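Local structure of cell wall surface anchor family protein (3PF2) at residues P7-V13 against K30-T36; D43-I49 against L156-P162. The protein serves as the major (backbone) pilin of the group B Streptococcus type 1 pilus, forming the pilus shaft, here seen as its calcium-binding C-terminal fragment. All blocks are in the same frame, centred on the assembly; numbering follows the deposited sequence. Where two conformers were deposited one is given.

Contact 1 of 2, residues P7-V13 against K30-T36; sequences PKTDKDV and KWFLKST. With CA (calcium ion), chain B.
A bend at chi3 (66°) turns the end of K34 across the strand pair, bringing NZ between the carboxylates of D10 and D12. K11, its CG anti to the backbone N (chi1 -168°) and its chain extended, reaches along the opposite face of the sheet past L33 and W31. K34 NZ forms salt-bridged hydrogen bonds with D10 OD2 (2.8 Å, on the anti lone pair) and D12 OD2 (2.7 Å, from the syn side, 34° out of the carboxylate plane); the latter oxygen also accepts from the G17 amide. A calcium ion holds the same two carboxylates: D10 chelates it through both oxygens, D12 OD1 lies 2.2 Å from it, and K11 O, D19 and two waters complete the shell. Lysine and metal would offset the charge gathered here and fix how each carboxylate is turned. On the other face, the W31 indole is sandwiched. V13 CG2 sits 3.9 Å from the centroid of its six-membered ring in a CH-pi contact, while K11 NZ lies over the opposite face, 4.4 Å from the centroid of the five-membered ring. K11 CE packs on L33 CD1 at 3.6 Å. Beyond it, NZ is covalently joined to N152, an isopeptide bond, and hydrogen-bonds D51. Antiparallel backbone bonds pair D10 with K34 and D12 with F32; at the P7 end, T36 OG1 accepts from K8 N at 2.8 Å and T36 N donates back to K8 O. Strand 9-13 forms one margin of a five-stranded antiparallel sheet, and strand 29-35 continues it through backbone bonds to strand 132-140. Helix 116-121 supplies L119 O to K34 NZ, whereas L33 and S35 face strand 46-52 of the second sheet.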
loop_
_atom_site.group_PDB
_atom_site.type_symbol
_atom_site.label_atom_id
_atom_site.label_comp_id
_atom_site.label_asym_id
_atom_site.label_seq_id
_atom_site.Cartn_x
_atom_site.Cartn_y
_atom_site.Cartn_z
ATOM N N PRO A 7 16.295 -8.852 -20.141
ATOM C CA PRO A 7 15.618 -8.796 -18.822
ATOM C C PRO A 7 14.131 -9.196 -18.782
ATOM O O PRO A 7 13.345 -8.769 -19.624
ATOM C CB PRO A 7 15.759 -7.329 -18.412
ATOM C CG PRO A 7 16.961 -6.830 -19.172
ATOM C CD PRO A 7 16.891 -7.546 -20.499
ATOM N N LYS A 8 13.791 -10.039 -17.814
ATOM C CA LYS A 8 12.396 -10.305 -17.456
ATOM C C LYS A 8 12.162 -9.505 -16.188
ATOM O O LYS A 8 13.062 -9.382 -15.349
ATOM C CB LYS A 8 12.205 -11.789 -17.163
ATOM C CG LYS A 8 12.099 -12.677 -18.396
ATOM C CD LYS A 8 13.469 -12.930 -18.990
ATOM C CE LYS A 8 13.377 -13.760 -20.231
ATOM N NZ LYS A 8 14.645 -13.580 -20.990
ATOM N N THR A 9 10.955 -8.980 -16.033
ATOM C CA THR A 9 10.651 -8.109 -14.898
ATOM C C THR A 9 9.430 -8.597 -14.135
ATOM O O THR A 9 8.581 -9.279 -14.679
ATOM C CB THR A 9 10.435 -6.641 -15.344
ATOM O OG1 THR A 9 9.565 -6.602 -16.489
ATOM C CG2 THR A 9 11.780 -6.005 -15.710
ATOM N N ASP A 10 9.370 -8.252 -12.853
ATOM C CA ASP A 10 8.205 -8.555 -12.022
ATOM C C ASP A 10 8.168 -7.528 -10.911
ATOM O O ASP A 10 9.180 -6.887 -10.616
ATOM C CB ASP A 10 8.325 -9.958 -11.415
ATOM C CG ASP A 10 7.181 -10.294 -10.463
ATOM O OD1 ASP A 10 6.036 -9.945 -10.757
ATOM O OD2 ASP A 10 7.418 -10.927 -9.426
ATOM N N LYS A 11 7.014 -7.387 -10.264
ATOM C CA LYS A 11 6.918 -6.524 -9.090
ATOM C C LYS A 11 6.192 -7.308 -7.994
ATOM O O LYS A 11 5.258 -8.055 -8.277
ATOM C CB LYS A 11 6.161 -5.232 -9.439
ATOM C CG LYS A 11 6.242 -4.106 -8.386
ATOM C CD LYS A 11 5.422 -2.889 -8.823
ATOM C CE LYS A 11 5.498 -1.752 -7.793
ATOM N NZ LYS A 11 4.899 -0.481 -8.307
ATOM N N ASP A 12 6.655 -7.150 -6.758
ATOM C CA ASP A 12 6.017 -7.738 -5.577
ATOM C C ASP A 12 5.678 -6.623 -4.589
ATOM O O ASP A 12 6.041 -5.466 -4.780
ATOM C CB ASP A 12 6.975 -8.703 -4.868
ATOM C CG ASP A 12 7.296 -9.945 -5.689
ATOM O OD1 ASP A 12 6.612 -10.199 -6.721
ATOM O OD2 ASP A 12 8.246 -10.653 -5.305
ATOM N N VAL A 13 4.952 -6.989 -3.535
ATOM C CA VAL A 13 4.666 -6.083 -2.441
ATOM C C VAL A 13 4.851 -6.811 -1.123
ATOM O O VAL A 13 4.643 -8.032 -1.044
ATOM C CB VAL A 13 3.241 -5.501 -2.533
ATOM C CG1 VAL A 13 2.172 -6.586 -2.266
ATOM C CG2 VAL A 13 3.080 -4.280 -1.624
ATOM N N LYS A 30 6.935 -1.779 1.603
ATOM C CA LYS A 30 7.792 -1.802 0.419
ATOM C C LYS A 30 7.146 -2.490 -0.766
ATOM O O LYS A 30 6.578 -3.572 -0.616
ATOM C CB LYS A 30 9.099 -2.508 0.727
ATOM C CG LYS A 30 9.915 -1.797 1.812
ATOM C CD LYS A 30 11.251 -2.456 1.994
ATOM C CE LYS A 30 12.132 -1.640 2.933
ATOM N NZ LYS A 30 11.727 -1.822 4.357
ATOM N N TRP A 31 7.256 -1.866 -1.940
ATOM C CA TRP A 31 7.101 -2.579 -3.211
ATOM C C TRP A 31 8.493 -3.091 -3.571
ATOM O O TRP A 31 9.501 -2.528 -3.114
ATOM C CB TRP A 31 6.627 -1.633 -4.306
ATOM C CG TRP A 31 5.302 -0.972 -4.083
ATOM C CD1 TRP A 31 5.097 0.293 -3.615
ATOM C CD2 TRP A 31 4.001 -1.516 -4.358
ATOM N NE1 TRP A 31 3.755 0.571 -3.565
ATOM C CE2 TRP A 31 3.057 -0.522 -4.019
ATOM C CE3 TRP A 31 3.541 -2.752 -4.867
ATOM C CZ2 TRP A 31 1.678 -0.707 -4.165
ATOM C CZ3 TRP A 31 2.152 -2.942 -5.001
ATOM C CH2 TRP A 31 1.245 -1.917 -4.662
ATOM N N PHE A 32 8.565 -4.146 -4.382
ATOM C CA PHE A 32 9.868 -4.645 -4.858
ATOM C C PHE A 32 9.873 -4.702 -6.379
ATOM O O PHE A 32 9.117 -5.477 -6.964
ATOM C CB PHE A 32 10.173 -6.026 -4.277
ATOM C CG PHE A 32 10.318 -6.016 -2.783
ATOM C CD1 PHE A 32 11.566 -5.928 -2.192
ATOM C CD2 PHE A 32 9.187 -6.056 -1.972
ATOM C CE1 PHE A 32 11.690 -5.889 -0.776
ATOM C CE2 PHE A 32 9.291 -6.007 -0.576
ATOM C CZ PHE A 32 10.549 -5.938 0.023
ATOM N N LEU A 33 10.685 -3.848 -7.004
ATOM C CA LEU A 33 10.838 -3.873 -8.459
ATOM C C LEU A 33 11.940 -4.867 -8.757
ATOM O O LEU A 33 13.043 -4.771 -8.202
ATOM C CB LEU A 33 11.230 -2.490 -8.985
ATOM C CG LEU A 33 10.217 -1.331 -9.081
ATOM C CD1 LEU A 33 9.111 -1.351 -8.032
ATOM C CD2 LEU A 33 10.882 0.052 -9.190
ATOM N N LYS A 34 11.659 -5.827 -9.628
ATOM C CA LYS A 34 12.556 -6.955 -9.801
ATOM C C LYS A 34 12.891 -7.131 -11.265
ATOM O O LYS A 34 12.006 -7.072 -12.093
ATOM C CB LYS A 34 11.905 -8.250 -9.295
ATOM C CG LYS A 34 11.415 -8.178 -7.839
ATOM C CD LYS A 34 10.211 -9.126 -7.611
ATOM C CE LYS A 34 10.593 -10.618 -7.763
ATOM N NZ LYS A 34 9.418 -11.523 -7.557
ATOM N N SER A 35 14.161 -7.386 -11.573
ATOM C CA SER A 35 14.555 -7.695 -12.950
ATOM C C SER A 35 15.605 -8.773 -12.952
ATOM O O SER A 35 16.493 -8.776 -12.112
ATOM C CB SER A 35 15.165 -6.465 -13.627
ATOM O OG SER A 35 15.488 -6.758 -14.982
ATOM N N THR A 36 15.530 -9.675 -13.916
ATOM C CA THR A 36 16.679 -10.530 -14.186
ATOM C C THR A 36 17.812 -9.685 -14.786
ATOM O O THR A 36 17.577 -8.628 -15.373
ATOM C CB THR A 36 16.339 -11.721 -15.115
ATOM O OG1 THR A 36 15.924 -11.230 -16.395
ATOM C CG2 THR A 36 15.225 -12.562 -14.530
HETATM CA CA CA B . 5.176 -10.418 -8.433
HETATM O O HOH W 1 3.190 -10.155 -9.692
HETATM O O HOH W 2 4.962 -12.797 -8.384
#

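Contact 2 of 2, residues D43-I49 against L156-P162; sequences DYEKFEI and LQYDHTP. With CA (calcium ion), chain C.
D43 meets P162 at the calcium end of the pairing, its CB 4.0 Å from the proline CG. Next, Y44 lays its ring against H160, whose CA stands over the ring centre at 3.5 Å from the centroid, a CH-pi contact; Y44 CE2 also touches Y158 CD1 obliquely. E45 grips the partner segment twice: its amide donates to D159 O, and OE1 binds the second calcium ion at 2.4 Å. D159 chelates that ion through both carboxylate oxygens, while T161 gives O and OG1. D159 OD1 also accepts from T161 N, an Asx turn, consistent with the two residues presenting their ligands to one ion. E45 OE2 turns to the amide of K164. K46 O accepts from D159 N, and well-formed antiparallel pairing follows at F47-Y158 and E48-Q157. F47, with CG anti to the backbone N (chi1 -163°), presents a ring face to L156 CD1, 3.6 Å from the centroid. E48 and Q157 exchange both backbone bonds, and I49 CG1 closes the row on L156 CD1 at 3.8 Å. D163, A165 and N167 complete the metal shell, making this a calcium-binding loop at the end of a strand pair in an Ig-like, two-sheet pilin domain.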
loop_
_atom_site.group_PDB
_atom_site.type_symbol
_atom_site.label_atom_id
_atom_site.label_comp_id
_atom_site.label_asym_id
_atom_site.label_seq_id
_atom_site.Cartn_x
_atom_site.Cartn_y
_atom_site.Cartn_z
ATOM N N ASP A 43 27.690 -4.815 -21.660
ATOM C CA ASP A 43 27.438 -4.292 -23.011
ATOM C C ASP A 43 26.321 -3.254 -23.082
ATOM O O ASP A 43 26.213 -2.519 -24.066
ATOM C CB ASP A 43 27.048 -5.432 -23.950
ATOM C CG ASP A 43 28.189 -6.378 -24.259
ATOM O OD1 ASP A 43 29.369 -6.035 -24.022
ATOM O OD2 ASP A 43 27.880 -7.483 -24.759
ATOM N N TYR A 44 25.478 -3.186 -22.050
ATOM C CA TYR A 44 24.237 -2.422 -22.151
ATOM C C TYR A 44 24.482 -0.915 -22.232
ATOM O O TYR A 44 25.378 -0.393 -21.556
ATOM C CB TYR A 44 23.288 -2.780 -20.985
ATOM C CG TYR A 44 22.478 -4.057 -21.209
ATOM C CD1 TYR A 44 23.097 -5.257 -21.589
ATOM C CD2 TYR A 44 21.091 -4.065 -21.008
ATOM C CE1 TYR A 44 22.351 -6.429 -21.781
ATOM C CE2 TYR A 44 20.335 -5.225 -21.201
ATOM C CZ TYR A 44 20.960 -6.392 -21.583
ATOM O OH TYR A 44 20.220 -7.523 -21.783
ATOM N N GLU A 45 23.688 -0.235 -23.060
ATOM C CA GLU A 45 23.785 1.210 -23.268
ATOM C C GLU A 45 22.666 2.004 -22.581
ATOM O O GLU A 45 22.697 3.243 -22.566
ATOM C CB GLU A 45 23.827 1.519 -24.778
ATOM C CG GLU A 45 24.888 0.711 -25.532
ATOM C CD GLU A 45 24.964 1.060 -27.011
ATOM O OE1 GLU A 45 23.916 1.393 -27.600
ATOM O OE2 GLU A 45 26.080 0.992 -27.592
ATOM N N LYS A 46 21.687 1.284 -22.018
ATOM C CA LYS A 46 20.595 1.885 -21.261
ATOM C C LYS A 46 19.991 0.831 -20.337
ATOM O O LYS A 46 19.879 -0.339 -20.701
ATOM C CB LYS A 46 19.499 2.412 -22.193
ATOM C CG LYS A 46 18.490 3.338 -21.507
ATOM C CD LYS A 46 17.260 3.619 -22.362
ATOM C CE LYS A 46 17.587 4.425 -23.611
ATOM N NZ LYS A 46 18.317 5.703 -23.338
ATOM N N PHE A 47 19.620 1.254 -19.133
ATOM C CA PHE A 47 18.900 0.375 -18.215
ATOM C C PHE A 47 18.164 1.326 -17.282
ATOM O O PHE A 47 18.688 1.745 -16.250
ATOM C CB PHE A 47 19.878 -0.536 -17.466
ATOM C CG PHE A 47 19.227 -1.727 -16.813
ATOM C CD1 PHE A 47 19.297 -2.982 -17.406
ATOM C CD2 PHE A 47 18.572 -1.592 -15.590
ATOM C CE1 PHE A 47 18.704 -4.093 -16.811
ATOM C CE2 PHE A 47 17.976 -2.695 -14.984
ATOM C CZ PHE A 47 18.046 -3.947 -15.595
ATOM N N GLU A 48 16.952 1.680 -17.682
ATOM C CA GLU A 48 16.178 2.718 -17.013
ATOM C C GLU A 48 14.815 2.179 -16.622
ATOM O O GLU A 48 14.092 1.622 -17.461
ATOM C CB GLU A 48 15.989 3.925 -17.935
ATOM C CG GLU A 48 17.251 4.723 -18.229
ATOM C CD GLU A 48 17.025 5.846 -19.224
ATOM O OE1 GLU A 48 15.865 6.050 -19.646
ATOM O OE2 GLU A 48 18.008 6.533 -19.587
ATOM N N ILE A 49 14.467 2.363 -15.352
ATOM C CA ILE A 49 13.191 1.890 -14.829
ATOM C C ILE A 49 12.275 3.069 -14.551
ATOM O O ILE A 49 12.692 4.042 -13.937
ATOM C CB ILE A 49 13.419 1.005 -13.587
ATOM C CG1 ILE A 49 13.922 -0.375 -14.045
ATOM C CG2 ILE A 49 12.121 0.881 -12.746
ATOM C CD1 ILE A 49 14.392 -1.298 -12.958
ATOM N N LEU A 156 10.844 -1.342 -17.660
ATOM C CA LEU A 156 12.279 -1.232 -17.889
ATOM C C LEU A 156 12.496 -0.955 -19.372
ATOM O O LEU A 156 11.917 -1.626 -20.213
ATOM C CB LEU A 156 12.983 -2.530 -17.486
ATOM C CG LEU A 156 14.434 -2.721 -17.939
ATOM C CD1 LEU A 156 15.349 -1.687 -17.274
ATOM C CD2 LEU A 156 14.924 -4.126 -17.639
ATOM N N GLN A 157 13.298 0.063 -19.675
ATOM C CA GLN A 157 13.773 0.291 -21.045
ATOM C C GLN A 157 15.238 -0.083 -21.010
ATOM O O GLN A 157 16.023 0.519 -20.278
ATOM C CB GLN A 157 13.609 1.759 -21.458
ATOM C CG GLN A 157 12.176 2.178 -21.821
ATOM C CD GLN A 157 11.711 1.641 -23.178
ATOM O OE1 GLN A 157 12.501 1.528 -24.121
ATOM N NE2 GLN A 157 10.425 1.313 -23.281
ATOM N N TYR A 158 15.603 -1.113 -21.758
ATOM C CA TYR A 158 16.989 -1.584 -21.758
ATOM C C TYR A 158 17.551 -1.581 -23.175
ATOM O O TYR A 158 16.816 -1.833 -24.146
ATOM C CB TYR A 158 17.076 -2.981 -21.148
ATOM C CG TYR A 158 16.407 -4.062 -21.968
ATOM C CD1 TYR A 158 17.118 -4.760 -22.961
ATOM C CD2 TYR A 158 15.059 -4.391 -21.756
ATOM C CE1 TYR A 158 16.507 -5.753 -23.726
ATOM C CE2 TYR A 158 14.442 -5.397 -22.516
ATOM C CZ TYR A 158 15.177 -6.062 -23.488
ATOM O OH TYR A 158 14.587 -7.038 -24.225
ATOM N N ASP A 159 18.841 -1.271 -23.296
ATOM C CA ASP A 159 19.530 -1.324 -24.579
ATOM C C ASP A 159 20.674 -2.318 -24.429
ATOM O O ASP A 159 21.712 -2.002 -23.812
ATOM C CB ASP A 159 20.030 0.079 -24.995
ATOM C CG ASP A 159 20.668 0.099 -26.393
ATOM O OD1 ASP A 159 21.148 -0.944 -26.843
ATOM O OD2 ASP A 159 20.701 1.185 -27.007
ATOM N N HIS A 160 20.457 -3.515 -24.979
ATOM C CA HIS A 160 21.376 -4.648 -24.884
ATOM C C HIS A 160 22.430 -4.692 -25.988
ATOM O O HIS A 160 23.306 -5.567 -25.974
ATOM C CB HIS A 160 20.605 -5.986 -24.847
ATOM C CG HIS A 160 20.155 -6.497 -26.185
ATOM N ND1 HIS A 160 20.841 -7.470 -26.875
ATOM C CD2 HIS A 160 19.059 -6.217 -26.928
ATOM C CE1 HIS A 160 20.211 -7.744 -28.004
ATOM N NE2 HIS A 160 19.132 -6.989 -28.066
ATOM N N THR A 161 22.327 -3.777 -26.946
ATOM C CA THR A 161 23.246 -3.785 -28.094
ATOM C C THR A 161 24.371 -2.749 -27.984
ATOM O O THR A 161 24.105 -1.559 -27.976
ATOM C CB THR A 161 22.494 -3.607 -29.430
ATOM O OG1 THR A 161 21.669 -2.436 -29.372
ATOM C CG2 THR A 161 21.639 -4.829 -29.716
ATOM N N PRO A 162 25.639 -3.210 -27.922
ATOM C CA PRO A 162 26.770 -2.286 -27.847
ATOM C C PRO A 162 27.106 -1.735 -29.242
ATOM O O PRO A 162 28.240 -1.851 -29.702
ATOM C CB PRO A 162 27.906 -3.163 -27.307
ATOM C CG PRO A 162 27.590 -4.544 -27.787
ATOM C CD PRO A 162 26.064 -4.619 -27.930
HETATM CA CA CA C . 22.261 0.012 -28.687
#

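In the fold
Contacts 1 and 2 belong to the two facing sheets of one Ig-like domain, their centres about 17 Å apart. They touch by packing, P7 and S35 of contact 1 lying against L156 and Y44 of contact 2: P7 CB lies 3.4 Å from L156 CD2 and P7 CD 3.6 Å from Y44 OH, while S35 OG approaches L156 CD2 at 3.8 Å. Each pairing carries its own calcium. The P7 side chain is about 12 Å from the ion of contact 2, and the I49 side chain about 14 Å from that of contact 1. The isopeptide bond ties strand 9-13 to the segment leading into strand 155-159 of contact 2; D51 lies on strand 46-52, so both strands of contact 2 are connected to K11.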